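Local coordinates for protein endoglucanase (Uncultured bacterium, PDB 3X17) that probably hydrolyses internal beta-1,4-glucosidic bonds of cellulose, as a family 9 endoglucanase with an (alpha/alpha)6 barrel and an N-terminal Ig-like domain, at residues A[194-199]-A[388-393]; A[221-226]-A[286-291]; A[228-233]-A[294-299]; A[281-286]-A[348-353]. One frame throughout, in Å; residues are numbered along the deposited sequence.

Contact 1: A[194-199]-A[388-393]; sequences LLKAYE and VTLGQK
Leu390 meets Lys196 and Glu199 through a single methyl group, and charge and water supply the rest of this contact. In the van der Waals part, the CD2 methyl of Leu390 covers polar ends, lying 3.5 Å from Glu199 OE2 and 3.8 Å from Lys196 NZ, the latter tip to tip. The backbones stay well apart, with the CA atoms of Glu199 and Leu390 11.0 Å from each other, which leaves side chains and solvent to bridge the gap. The ionic part lies within helix 184-200: Lys196 NZ gives a 2.7 Å salt bridge to Glu199 OE1, entering from above the carboxylate plane, 47° out of it. Lys196 reaches this point because its chain, starting with CG anti to the backbone N (chi1 -158°), bends at chi2. The water-mediated part crosses the segments: one water accepts from Lys196 NZ at 2.7 Å and donates to Thr389 OG1 at 2.8 Å. A second acid, Asp386, also pairs with Lys196, and Arg287 pairs with Glu199 OE1, so the charges form a small network. An alanine in place of Glu199 would probably leave Lys196 with Asp386 as its remaining acidic mate, deprive Arg287 of one carboxylate and open a gap beside the Leu390 methyl. Helix 184-200 is flanked here by helices 221-235, 272-288 and 543-558, while Leu390, on the last turn of helix 381-390, also packs against Arg287 of helix 272-288.

Contact 2: A[221-226]-A[286-291]; sequences DILDEV and ARIFAP. With CA (calcium ion), chain D.
Phe289 projects its ring from the C-terminal region of helix 272-288 against Leu223 and Val226 of helix 221-235, a contact within the (alpha/alpha)6 barrel. From CB the side chain runs to CG, which is anti to the carbonyl carbon (chi1 -87°), and this torsion directs the ring at the neighbouring helix. Of the far ring atoms, CE1 lies 4.1 Å from Val226 CG1, which sits at the ring edge, while CE2 is 3.8 Å from Leu223 CB. CZ, at the tip, comes 3.7 Å from the same Leu223 CB. Ile288 adds a methyl contact, its CG2 4.2 Å from Leu223 CD2, so Leu223 packs on two consecutive residues. All four residues are buried. An alanine at Phe289 would probably open a gap between the helices and leave Leu223 with Ile288 as its remaining partner here. On helix 221-235, Asp221 OD1 and Asp224 OD2 bind one calcium ion, each at 2.5 Å; Asp207, Glu214, Asn217 and Val219 complete the site. The metal thus ties the first turn of helix 221-235 to the preceding loop. At the ring edge, Phe289 CZ lies 3.2 Å from the backbone oxygen of Leu223, which is in the ring plane.

Contact 3: A[228-233]-A[294-299]; sequences WGLEWL and AAFARK
Phe296 enters between Leu230 and Glu231, and its ring supplies the direct contacts from helix 294-312 to this part of helix 221-235. The close-packed part is the ring edge. CE1 of Phe296 is 3.9 Å from Glu231 CG, and CZ is 4.2 Å from Leu230 CD1; both partner carbons lie near the ring plane, so the ring meets them by its rim. With CG anti to the backbone N (chi1 178°), Phe296 extends across a gap in which its CA is 9.6 Å from that of Glu231. Leu230 is buried and also touches Trp282 and Ala285 of helix 272-288 and Ala191 of helix 184-200. The inner side is closed further by Phe289, whose ring meets that of Phe296 with planes at about 60°.

The outer side is looser. Glu231 is partly exposed and its chain is extended beyond CG, crossing Phe296 with the carboxylate and ring planes 70° apart. Its OE2 stands 3.9 Å from Phe296 CE1 but off the ring plane. Lys299 is exposed and approaches without touching: its NZ remains 5.1 Å from Glu231 OE2, opposite charges near each other but not in contact. Arg227 makes a long, weak ion pair with Glu231 and a cation-pi contact with Phe296.

The chemistry is therefore graded, from aliphatic and aromatic packing on Leu230 to charge on the outer side. Lys299, not in contact, and Arg227, in its weak ion pair, would probably offset part of the negative charge of Glu231, whose aliphatic CG packs on the ring while its carboxylate turns to the charged side.

Contact 4: A[281-286]-A[348-353]; sequences AWAMAA and WVVTGR
Val350 directs its two methyl groups at two successive small side chains of helix 272-288, Ala283 and Ala286, which lie three residues apart on one helix face. CG1 points to the first, 4.2 Å from Ala283 CB; CG2 points to the second, 4.1 Å from Ala286 CB. This division follows from the valine torsion: CG2 is anti to the backbone N, whereas CG1 stands between the backbone N and the carbonyl carbon (chi1 66°), and the fork so formed spans the two alanines. Both alanine CB atoms are turned toward the opposing helix. CG1 also lies 4.0 Å from the backbone oxygen of Ala283, evidence that the valine reaches the helix backbone. With alanines at these two positions, the CA atoms of Ala283 and Val350 come within 6.7 Å, a close approach for two helices.

After Thr351 the chain leaves helix 337-351, at Gly352. Thr351 OG1 accepts from the backbone N of Arg353 at 3.1 Å, with an angle of 164° at the hydrogen, closing an ST turn across Gly352, whose positive phi suits glycine. Thr351 CB sits over the centre of one face of the Arg353 guanidinium, 3.8 Å above the guanidinium plane, and Arg353 also salt-bridges Glu305 of helix 294-312. Close helix packing through alanine and valine, followed by a tight turn into helix 354-366, fits the helical (alpha/alpha)6 barrel of this glycoside hydrolase family 9 enzyme.

Overall arrangement
All four contacts lie in the family 9 catalytic region and join helices of its (alpha/alpha)6 barrel. Contacts 2 and 3 share helix 221-235, and their centres are 9 Å apart; contacts 2 and 4 share helix 272-288 and the residue Ala286. Along the chain, contacts 2, 3 and 4 are nested inside the loop closed by contact 1, while each pair among those three alternates its segments. Contact 1 touches contact 2 through the salt bridge of Glu199 with Arg287, and contact 4 at a centre separation of 10 Å. Contacts 1 and 3 (centres 18 Å, nearest atoms about 5 Å apart) do not touch. Segments far apart in sequence thus pack round helix 272-288.

Contact 1: A[194-199]-A[388-393]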
loop_
_atom_site.group_PDB
_atom_site.type_symbol
_atom_site.label_atom_id
_atom_site.label_comp_id
_atom_site.label_asym_id
_atom_site.label_seq_id
_atom_site.Cartn_x
_atom_site.Cartn_y
_atom_site.Cartn_z
ATOM N N LEU A 194 -7.285 3.963 -1.705
ATOM C CA LEU A 194 -7.870 3.598 -3.001
ATOM C C LEU A 194 -8.743 4.736 -3.532
ATOM O O LEU A 194 -8.736 5.042 -4.733
ATOM C CB LEU A 194 -8.664 2.288 -2.910
ATOM C CG LEU A 194 -7.914 1.065 -2.353
ATOM C CD1 LEU A 194 -8.886 -0.139 -2.274
ATOM C CD2 LEU A 194 -6.655 0.672 -3.176
ATOM N N LEU A 195 -9.452 5.404 -2.635
ATOM C CA LEU A 195 -10.351 6.466 -3.059
ATOM C C LEU A 195 -9.538 7.588 -3.696
ATOM O O LEU A 195 -9.935 8.162 -4.714
ATOM C CB LEU A 195 -11.142 7.030 -1.869
ATOM C CG LEU A 195 -12.439 6.302 -1.497
ATOM C CD1 LEU A 195 -12.950 6.874 -0.179
ATOM C CD2 LEU A 195 -13.517 6.448 -2.581
ATOM N N LYS A 196 -8.394 7.890 -3.091
ATOM C CA LYS A 196 -7.545 8.991 -3.548
ATOM C C LYS A 196 -6.901 8.643 -4.875
ATOM O O LYS A 196 -6.693 9.516 -5.710
ATOM C CB LYS A 196 -6.458 9.252 -2.496
ATOM C CG LYS A 196 -5.853 10.618 -2.550
ATOM C CD LYS A 196 -6.917 11.711 -2.422
ATOM C CE LYS A 196 -6.394 12.986 -3.088
ATOM N NZ LYS A 196 -7.508 13.975 -3.249
ATOM N N ALA A 197 -6.472 7.386 -5.020
ATOM C CA ALA A 197 -6.014 6.890 -6.307
ATOM C C ALA A 197 -7.062 7.177 -7.387
ATOM O O ALA A 197 -6.720 7.589 -8.499
ATOM C CB ALA A 197 -5.732 5.394 -6.245
ATOM N N TYR A 198 -8.309 6.827 -7.102
ATOM C CA TYR A 198 -9.340 7.008 -8.088
ATOM C C TYR A 198 -9.581 8.483 -8.356
ATOM O O TYR A 198 -9.659 8.899 -9.497
ATOM C CB TYR A 198 -10.656 6.335 -7.708
ATOM C CG TYR A 198 -11.769 6.748 -8.666
ATOM C CD1 TYR A 198 -11.897 6.134 -9.923
ATOM C CD2 TYR A 198 -12.563 7.859 -8.397
ATOM C CE1 TYR A 198 -12.877 6.538 -10.823
ATOM C CE2 TYR A 198 -13.503 8.315 -9.323
ATOM C CZ TYR A 198 -13.646 7.654 -10.525
ATOM O OH TYR A 198 -14.580 8.092 -11.405
ATOM N N GLU A 199 -9.647 9.276 -7.297
ATOM C CA GLU A 199 -9.905 10.707 -7.409
ATOM C C GLU A 199 -8.863 11.430 -8.271
ATOM O O GLU A 199 -9.198 12.290 -9.061
ATOM C CB GLU A 199 -9.923 11.339 -6.011
ATOM C CG GLU A 199 -10.436 12.775 -5.990
ATOM C CD GLU A 199 -10.781 13.224 -4.594
ATOM O OE1 GLU A 199 -9.978 12.969 -3.659
ATOM O OE2 GLU A 199 -11.844 13.861 -4.423
ATOM N N VAL A 388 -5.592 21.444 1.196
ATOM C CA VAL A 388 -4.940 22.236 0.157
ATOM C C VAL A 388 -5.644 22.131 -1.211
ATOM O O VAL A 388 -5.967 23.157 -1.811
ATOM C CB VAL A 388 -3.392 21.919 0.055
ATOM C CG1 VAL A 388 -2.785 22.587 -1.164
ATOM C CG2 VAL A 388 -2.644 22.395 1.336
ATOM N N THR A 389 -5.950 20.919 -1.678
ATOM C CA THR A 389 -6.451 20.756 -3.053
ATOM C C THR A 389 -7.960 20.810 -3.220
ATOM O O THR A 389 -8.443 20.935 -4.337
ATOM C CB THR A 389 -5.942 19.505 -3.726
ATOM O OG1 THR A 389 -6.402 18.341 -2.998
ATOM C CG2 THR A 389 -4.398 19.544 -3.776
ATOM N N LEU A 390 -8.698 20.587 -2.142
ATOM C CA LEU A 390 -10.147 20.383 -2.268
ATOM C C LEU A 390 -10.954 21.304 -1.356
ATOM O O LEU A 390 -12.120 21.549 -1.625
ATOM C CB LEU A 390 -10.532 18.931 -1.997
ATOM C CG LEU A 390 -10.689 17.932 -3.142
ATOM C CD1 LEU A 390 -10.045 18.362 -4.436
ATOM C CD2 LEU A 390 -10.245 16.520 -2.725
ATOM N N GLY A 391 -10.303 21.861 -0.332
ATOM C CA GLY A 391 -10.969 22.733 0.629
ATOM C C GLY A 391 -11.387 24.048 0.001
ATOM O O GLY A 391 -10.579 24.719 -0.636
ATOM N N GLN A 392 -12.655 24.415 0.154
ATOM C CA GLN A 392 -13.129 25.709 -0.321
ATOM C C GLN A 392 -13.183 26.715 0.805
ATOM O O GLN A 392 -13.611 26.396 1.924
ATOM C CB GLN A 392 -14.514 25.568 -0.934
ATOM C CG GLN A 392 -14.666 24.296 -1.733
ATOM C CD GLN A 392 -15.499 24.486 -2.971
ATOM O OE1 GLN A 392 -15.186 23.944 -4.032
ATOM N NE2 GLN A 392 -16.569 25.265 -2.851
ATOM N N LYS A 393 -12.774 27.941 0.511
ATOM C CA LYS A 393 -12.934 29.034 1.471
ATOM C C LYS A 393 -12.281 28.694 2.810
ATOM O O LYS A 393 -12.887 28.846 3.873
ATOM C CB LYS A 393 -14.418 29.378 1.654
ATOM C CG LYS A 393 -15.052 30.045 0.433
ATOM C CD LYS A 393 -15.810 31.327 0.804
ATOM C CE LYS A 393 -17.087 31.033 1.618
ATOM N NZ LYS A 393 -17.929 32.257 1.846
HETATM O O HOH W 1 -7.126 16.206 -4.674
#

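Contact 2: A[221-226]-A[286-291]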
loop_
_atom_site.group_PDB
_atom_site.type_symbol
_atom_site.label_atom_id
_atom_site.label_comp_id
_atom_site.label_asym_id
_atom_site.label_seq_id
_atom_site.Cartn_x
_atom_site.Cartn_y
_atom_site.Cartn_z
ATOM N N ASP A 221 -15.012 -0.016 -11.023
ATOM C CA ASP A 221 -14.895 -1.199 -10.184
ATOM C C ASP A 221 -14.097 -0.903 -8.919
ATOM O O ASP A 221 -14.367 -1.475 -7.879
ATOM C CB ASP A 221 -14.225 -2.344 -10.961
ATOM C CG ASP A 221 -15.184 -3.037 -11.899
ATOM O OD1 ASP A 221 -16.335 -2.577 -11.984
ATOM O OD2 ASP A 221 -14.781 -3.996 -12.581
ATOM N N ILE A 222 -13.074 -0.060 -9.023
ATOM C CA ILE A 222 -12.265 0.286 -7.845
ATOM C C ILE A 222 -13.177 0.876 -6.772
ATOM O O ILE A 222 -13.011 0.585 -5.594
ATOM C CB ILE A 222 -11.109 1.290 -8.163
ATOM C CG1 ILE A 222 -10.178 1.473 -6.932
ATOM C CG2 ILE A 222 -11.676 2.641 -8.534
ATOM C CD1 ILE A 222 -9.468 0.200 -6.488
ATOM N N LEU A 223 -14.229 1.586 -7.190
ATOM C CA LEU A 223 -15.211 2.142 -6.242
ATOM C C LEU A 223 -16.175 1.091 -5.692
ATOM O O LEU A 223 -16.489 1.101 -4.515
ATOM C CB LEU A 223 -15.999 3.311 -6.856
ATOM C CG LEU A 223 -15.140 4.511 -7.285
ATOM C CD1 LEU A 223 -16.013 5.664 -7.735
ATOM C CD2 LEU A 223 -14.193 4.924 -6.168
ATOM N N ASP A 224 -16.554 0.119 -6.507
ATOM C CA ASP A 224 -17.246 -1.048 -5.976
ATOM C C ASP A 224 -16.401 -1.752 -4.923
ATOM O O ASP A 224 -16.923 -2.165 -3.893
ATOM C CB ASP A 224 -17.632 -2.020 -7.079
ATOM C CG ASP A 224 -18.669 -1.435 -8.019
ATOM O OD1 ASP A 224 -19.675 -0.850 -7.539
ATOM O OD2 ASP A 224 -18.399 -1.451 -9.232
ATOM N N GLU A 225 -15.098 -1.891 -5.165
ATOM C CA GLU A 225 -14.281 -2.588 -4.174
ATOM C C GLU A 225 -14.250 -1.784 -2.875
ATOM O O GLU A 225 -14.460 -2.334 -1.794
ATOM C CB GLU A 225 -12.857 -2.837 -4.656
ATOM C CG GLU A 225 -12.099 -3.822 -3.729
ATOM C CD GLU A 225 -12.725 -5.223 -3.767
ATOM O OE1 GLU A 225 -13.072 -5.678 -4.885
ATOM O OE2 GLU A 225 -12.935 -5.821 -2.687
ATOM N N VAL A 226 -13.888 -0.508 -2.987
ATOM C CA VAL A 226 -13.913 0.400 -1.853
ATOM C C VAL A 226 -15.227 0.286 -1.093
ATOM O O VAL A 226 -15.242 0.320 0.131
ATOM C CB VAL A 226 -13.716 1.865 -2.289
ATOM C CG1 VAL A 226 -14.187 2.817 -1.193
ATOM C CG2 VAL A 226 -12.235 2.118 -2.653
ATOM N N ALA A 286 -18.245 10.116 0.492
ATOM C CA ALA A 286 -19.401 10.978 0.265
ATOM C C ALA A 286 -19.114 11.943 -0.892
ATOM O O ALA A 286 -19.990 12.215 -1.706
ATOM C CB ALA A 286 -19.764 11.741 1.539
ATOM N N ARG A 287 -17.901 12.432 -0.973
ATOM C CA ARG A 287 -17.514 13.354 -1.998
ATOM C C ARG A 287 -17.329 12.611 -3.294
ATOM O O ARG A 287 -17.734 13.057 -4.316
ATOM C CB ARG A 287 -16.228 14.080 -1.611
ATOM C CG ARG A 287 -15.513 14.779 -2.728
ATOM C CD ARG A 287 -14.025 14.599 -2.645
ATOM N NE ARG A 287 -13.586 14.854 -1.315
ATOM C CZ ARG A 287 -12.502 14.374 -0.734
ATOM N NH1 ARG A 287 -11.661 13.607 -1.355
ATOM N NH2 ARG A 287 -12.273 14.713 0.497
ATOM N N ILE A 288 -16.716 11.460 -3.231
ATOM C CA ILE A 288 -16.273 10.809 -4.444
ATOM C C ILE A 288 -17.399 10.010 -5.121
ATOM O O ILE A 288 -17.416 9.885 -6.352
ATOM C CB ILE A 288 -15.012 9.949 -4.171
ATOM C CG1 ILE A 288 -13.802 10.843 -3.932
ATOM C CG2 ILE A 288 -14.712 9.018 -5.304
ATOM C CD1 ILE A 288 -12.635 10.101 -3.313
ATOM N N PHE A 289 -18.333 9.465 -4.337
ATOM C CA PHE A 289 -19.362 8.568 -4.906
ATOM C C PHE A 289 -20.536 9.389 -5.405
ATOM O O PHE A 289 -21.496 8.825 -5.911
ATOM C CB PHE A 289 -19.894 7.559 -3.864
ATOM C CG PHE A 289 -19.089 6.303 -3.762
ATOM C CD1 PHE A 289 -17.952 6.259 -2.963
ATOM C CD2 PHE A 289 -19.492 5.146 -4.439
ATOM C CE1 PHE A 289 -17.180 5.098 -2.884
ATOM C CE2 PHE A 289 -18.724 3.976 -4.362
ATOM C CZ PHE A 289 -17.584 3.950 -3.554
ATOM N N ALA A 290 -20.519 10.696 -5.133
ATOM C CA ALA A 290 -21.678 11.544 -5.426
ATOM C C ALA A 290 -22.228 11.443 -6.870
ATOM O O ALA A 290 -23.430 11.331 -7.045
ATOM C CB ALA A 290 -21.418 13.005 -5.038
ATOM N N PRO A 291 -21.351 11.407 -7.894
ATOM C CA PRO A 291 -21.867 11.274 -9.276
ATOM C C PRO A 291 -22.375 9.870 -9.630
ATOM O O PRO A 291 -22.986 9.701 -10.671
ATOM C CB PRO A 291 -20.650 11.611 -10.159
ATOM C CG PRO A 291 -19.619 12.229 -9.208
ATOM C CD PRO A 291 -19.892 11.611 -7.866
HETATM CA CA CA D . -18.650 -1.545 -11.668
#

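Contact 3: A[228-233]-A[294-299]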
loop_
_atom_site.group_PDB
_atom_site.type_symbol
_atom_site.label_atom_id
_atom_site.label_comp_id
_atom_site.label_asym_id
_atom_site.label_seq_id
_atom_site.Cartn_x
_atom_site.Cartn_y
_atom_site.Cartn_z
ATOM N N TRP A 228 -17.309 -2.230 -0.812
ATOM C CA TRP A 228 -17.230 -3.435 -0.007
ATOM C C TRP A 228 -16.577 -3.139 1.343
ATOM O O TRP A 228 -17.097 -3.530 2.382
ATOM C CB TRP A 228 -16.443 -4.532 -0.736
ATOM C CG TRP A 228 -16.567 -5.912 -0.094
ATOM C CD1 TRP A 228 -15.717 -6.480 0.821
ATOM C CD2 TRP A 228 -17.614 -6.875 -0.317
ATOM N NE1 TRP A 228 -16.185 -7.715 1.203
ATOM C CE2 TRP A 228 -17.347 -7.984 0.518
ATOM C CE3 TRP A 228 -18.755 -6.900 -1.135
ATOM C CZ2 TRP A 228 -18.159 -9.123 0.535
ATOM C CZ3 TRP A 228 -19.592 -8.031 -1.093
ATOM C CH2 TRP A 228 -19.293 -9.116 -0.258
ATOM N N GLY A 229 -15.441 -2.450 1.337
ATOM C CA GLY A 229 -14.735 -2.211 2.596
ATOM C C GLY A 229 -15.528 -1.278 3.482
ATOM O O GLY A 229 -15.639 -1.493 4.683
ATOM N N LEU A 230 -16.106 -0.241 2.882
ATOM C CA LEU A 230 -16.794 0.790 3.651
ATOM C C LEU A 230 -18.101 0.278 4.253
ATOM O O LEU A 230 -18.508 0.713 5.348
ATOM C CB LEU A 230 -17.086 1.994 2.768
ATOM C CG LEU A 230 -15.832 2.710 2.235
ATOM C CD1 LEU A 230 -16.309 3.897 1.439
ATOM C CD2 LEU A 230 -14.995 3.161 3.437
ATOM N N GLU A 231 -18.777 -0.608 3.515
ATOM C CA GLU A 231 -20.018 -1.226 4.007
ATOM C C GLU A 231 -19.799 -2.113 5.232
ATOM O O GLU A 231 -20.625 -2.143 6.157
ATOM C CB GLU A 231 -20.730 -1.966 2.878
ATOM C CG GLU A 231 -21.394 -0.964 1.941
ATOM C CD GLU A 231 -22.254 -1.581 0.843
ATOM O OE1 GLU A 231 -21.914 -2.685 0.359
ATOM O OE2 GLU A 231 -23.212 -0.895 0.385
ATOM N N TRP A 232 -18.624 -2.719 5.294
ATOM C CA TRP A 232 -18.193 -3.394 6.507
ATOM C C TRP A 232 -17.927 -2.465 7.671
ATOM O O TRP A 232 -18.363 -2.731 8.783
ATOM C CB TRP A 232 -16.975 -4.265 6.249
ATOM C CG TRP A 232 -16.618 -5.000 7.467
ATOM C CD1 TRP A 232 -17.361 -5.968 8.085
ATOM C CD2 TRP A 232 -15.495 -4.750 8.322
ATOM N NE1 TRP A 232 -16.731 -6.388 9.228
ATOM C CE2 TRP A 232 -15.614 -5.622 9.427
ATOM C CE3 TRP A 232 -14.363 -3.941 8.222
ATOM C CZ2 TRP A 232 -14.668 -5.676 10.434
ATOM C CZ3 TRP A 232 -13.417 -3.991 9.241
ATOM C CH2 TRP A 232 -13.591 -4.841 10.337
ATOM N N LEU A 233 -17.250 -1.343 7.416
ATOM C CA LEU A 233 -17.188 -0.252 8.392
ATOM C C LEU A 233 -18.549 0.173 8.980
ATOM O O LEU A 233 -18.645 0.418 10.190
ATOM C CB LEU A 233 -16.446 0.978 7.825
ATOM C CG LEU A 233 -14.965 0.822 7.439
ATOM C CD1 LEU A 233 -14.305 2.206 7.195
ATOM C CD2 LEU A 233 -14.150 -0.006 8.501
ATOM N N ALA A 294 -25.872 8.439 -5.313
ATOM C CA ALA A 294 -26.183 9.533 -4.393
ATOM C C ALA A 294 -26.725 9.040 -3.040
ATOM O O ALA A 294 -26.436 9.635 -2.005
ATOM C CB ALA A 294 -27.166 10.538 -5.054
ATOM N N ALA A 295 -27.452 7.927 -3.052
ATOM C CA ALA A 295 -27.950 7.308 -1.820
ATOM C C ALA A 295 -26.785 6.736 -0.960
ATOM O O ALA A 295 -26.780 6.841 0.259
ATOM C CB ALA A 295 -28.932 6.196 -2.162
ATOM N N PHE A 296 -25.824 6.096 -1.600
ATOM C CA PHE A 296 -24.671 5.593 -0.870
ATOM C C PHE A 296 -23.818 6.737 -0.356
ATOM O O PHE A 296 -23.365 6.717 0.780
ATOM C CB PHE A 296 -23.839 4.653 -1.748
ATOM C CG PHE A 296 -22.616 4.141 -1.076
ATOM C CD1 PHE A 296 -22.710 3.115 -0.150
ATOM C CD2 PHE A 296 -21.398 4.803 -1.228
ATOM C CE1 PHE A 296 -21.572 2.649 0.526
ATOM C CE2 PHE A 296 -20.249 4.344 -0.570
ATOM C CZ PHE A 296 -20.349 3.276 0.332
ATOM N N ALA A 297 -23.599 7.736 -1.207
ATOM C CA ALA A 297 -23.012 9.004 -0.787
ATOM C C ALA A 297 -23.596 9.596 0.499
ATOM O O ALA A 297 -22.839 9.963 1.392
ATOM C CB ALA A 297 -23.087 10.038 -1.918
ATOM N N ARG A 298 -24.914 9.792 0.544
ATOM C CA ARG A 298 -25.610 10.289 1.749
ATOM C C ARG A 298 -25.335 9.427 2.961
ATOM O O ARG A 298 -25.248 9.927 4.090
ATOM C CB ARG A 298 -27.142 10.293 1.549
ATOM C CG ARG A 298 -27.648 11.449 0.697
ATOM C CD ARG A 298 -29.160 11.347 0.466
ATOM N NE ARG A 298 -29.495 11.990 -0.791
ATOM C CZ ARG A 298 -29.878 11.344 -1.884
ATOM N NH1 ARG A 298 -30.139 10.046 -1.837
ATOM N NH2 ARG A 298 -30.078 12.023 -3.001
ATOM N N LYS A 299 -25.419 8.121 2.759
ATOM C CA LYS A 299 -25.300 7.200 3.865
ATOM C C LYS A 299 -23.884 7.299 4.426
ATOM O O LYS A 299 -23.692 7.303 5.649
ATOM C CB LYS A 299 -25.601 5.765 3.411
ATOM C CG LYS A 299 -25.498 4.697 4.530
ATOM C CD LYS A 299 -25.587 3.302 3.899
ATOM C CE LYS A 299 -26.070 2.257 4.885
ATOM N NZ LYS A 299 -25.819 0.871 4.362
#

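Contact 4: A[281-286]-A[348-353]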
loop_
_atom_site.group_PDB
_atom_site.type_symbol
_atom_site.label_atom_id
_atom_site.label_comp_id
_atom_site.label_asym_id
_atom_site.label_seq_id
_atom_site.Cartn_x
_atom_site.Cartn_y
_atom_site.Cartn_z
ATOM N N ALA A 281 -12.761 8.345 6.072
ATOM C CA ALA A 281 -12.899 7.562 4.845
ATOM C C ALA A 281 -14.297 7.694 4.284
ATOM O O ALA A 281 -14.465 7.902 3.077
ATOM C CB ALA A 281 -12.546 6.105 5.086
ATOM N N TRP A 282 -15.292 7.635 5.165
ATOM C CA TRP A 282 -16.684 7.828 4.775
ATOM C C TRP A 282 -16.924 9.225 4.183
ATOM O O TRP A 282 -17.739 9.376 3.278
ATOM C CB TRP A 282 -17.618 7.681 5.970
ATOM C CG TRP A 282 -17.834 6.287 6.425
ATOM C CD1 TRP A 282 -17.880 5.154 5.648
ATOM C CD2 TRP A 282 -18.054 5.860 7.775
ATOM N NE1 TRP A 282 -18.060 4.047 6.446
ATOM C CE2 TRP A 282 -18.228 4.455 7.746
ATOM C CE3 TRP A 282 -18.076 6.520 9.010
ATOM C CZ2 TRP A 282 -18.442 3.705 8.904
ATOM C CZ3 TRP A 282 -18.272 5.761 10.173
ATOM C CH2 TRP A 282 -18.477 4.385 10.107
ATOM N N ALA A 283 -16.385 10.257 4.819
ATOM C CA ALA A 283 -16.558 11.623 4.282
ATOM C C ALA A 283 -15.891 11.773 2.911
ATOM O O ALA A 283 -16.422 12.438 2.026
ATOM C CB ALA A 283 -16.029 12.662 5.242
ATOM N N MET A 284 -14.704 11.191 2.742
ATOM C CA MET A 284 -14.141 11.051 1.400
ATOM C C MET A 284 -15.086 10.378 0.401
ATOM O O MET A 284 -15.151 10.773 -0.743
ATOM C CB MET A 284 -12.801 10.319 1.434
ATOM C CG MET A 284 -11.682 11.177 1.963
ATOM S SD MET A 284 -10.209 10.188 2.265
ATOM C CE MET A 284 -9.561 10.101 0.590
ATOM N N ALA A 285 -15.713 9.277 0.798
ATOM C CA ALA A 285 -16.549 8.516 -0.133
ATOM C C ALA A 285 -17.775 9.339 -0.482
ATOM O O ALA A 285 -18.316 9.230 -1.594
ATOM C CB ALA A 285 -16.972 7.180 0.484
ATOM N N ALA A 286 -18.245 10.116 0.492
ATOM C CA ALA A 286 -19.401 10.978 0.265
ATOM C C ALA A 286 -19.114 11.943 -0.892
ATOM O O ALA A 286 -19.990 12.215 -1.706
ATOM C CB ALA A 286 -19.764 11.741 1.539
ATOM N N TRP A 348 -15.143 18.735 6.674
ATOM C CA TRP A 348 -15.119 20.129 6.217
ATOM C C TRP A 348 -15.223 20.239 4.695
ATOM O O TRP A 348 -15.967 21.079 4.176
ATOM C CB TRP A 348 -13.856 20.854 6.697
ATOM C CG TRP A 348 -13.816 22.279 6.207
ATOM C CD1 TRP A 348 -14.777 23.247 6.411
ATOM C CD2 TRP A 348 -12.852 22.860 5.326
ATOM N NE1 TRP A 348 -14.443 24.398 5.745
ATOM C CE2 TRP A 348 -13.276 24.188 5.058
ATOM C CE3 TRP A 348 -11.644 22.415 4.787
ATOM C CZ2 TRP A 348 -12.536 25.063 4.275
ATOM C CZ3 TRP A 348 -10.916 23.284 3.990
ATOM C CH2 TRP A 348 -11.362 24.590 3.741
ATOM N N VAL A 349 -14.481 19.381 3.991
ATOM C CA VAL A 349 -14.370 19.463 2.532
ATOM C C VAL A 349 -15.700 19.167 1.882
ATOM O O VAL A 349 -16.082 19.858 0.933
ATOM C CB VAL A 349 -13.306 18.489 1.943
ATOM C CG1 VAL A 349 -13.493 18.350 0.434
ATOM C CG2 VAL A 349 -11.900 18.955 2.257
ATOM N N VAL A 350 -16.414 18.142 2.360
ATOM C CA VAL A 350 -17.706 17.760 1.731
ATOM C C VAL A 350 -18.937 18.557 2.231
ATOM O O VAL A 350 -19.925 18.712 1.497
ATOM C CB VAL A 350 -17.960 16.219 1.830
ATOM C CG1 VAL A 350 -18.157 15.766 3.282
ATOM C CG2 VAL A 350 -19.120 15.763 0.911
ATOM N N THR A 351 -18.893 19.054 3.469
ATOM C CA THR A 351 -20.043 19.795 4.019
ATOM C C THR A 351 -19.860 21.313 4.010
ATOM O O THR A 351 -20.831 22.042 4.061
ATOM C CB THR A 351 -20.412 19.386 5.468
ATOM O OG1 THR A 351 -19.427 19.895 6.384
ATOM C CG2 THR A 351 -20.550 17.837 5.613
ATOM N N GLY A 352 -18.618 21.766 4.131
ATOM C CA GLY A 352 -18.337 23.178 4.163
ATOM C C GLY A 352 -18.606 23.794 5.520
ATOM O O GLY A 352 -18.378 24.970 5.706
ATOM N N ARG A 353 -18.999 22.977 6.496
ATOM C CA ARG A 353 -19.437 23.491 7.789
ATOM C C ARG A 353 -18.314 23.979 8.713
ATOM O O ARG A 353 -17.247 23.326 8.872
ATOM C CB ARG A 353 -20.287 22.467 8.504
ATOM C CG ARG A 353 -21.758 22.739 8.385
ATOM C CD ARG A 353 -22.530 21.753 9.228
ATOM N NE ARG A 353 -23.266 20.898 8.328
ATOM C CZ ARG A 353 -23.117 19.592 8.211
ATOM N NH1 ARG A 353 -22.412 18.904 9.091
ATOM N NH2 ARG A 353 -23.804 18.974 7.271
#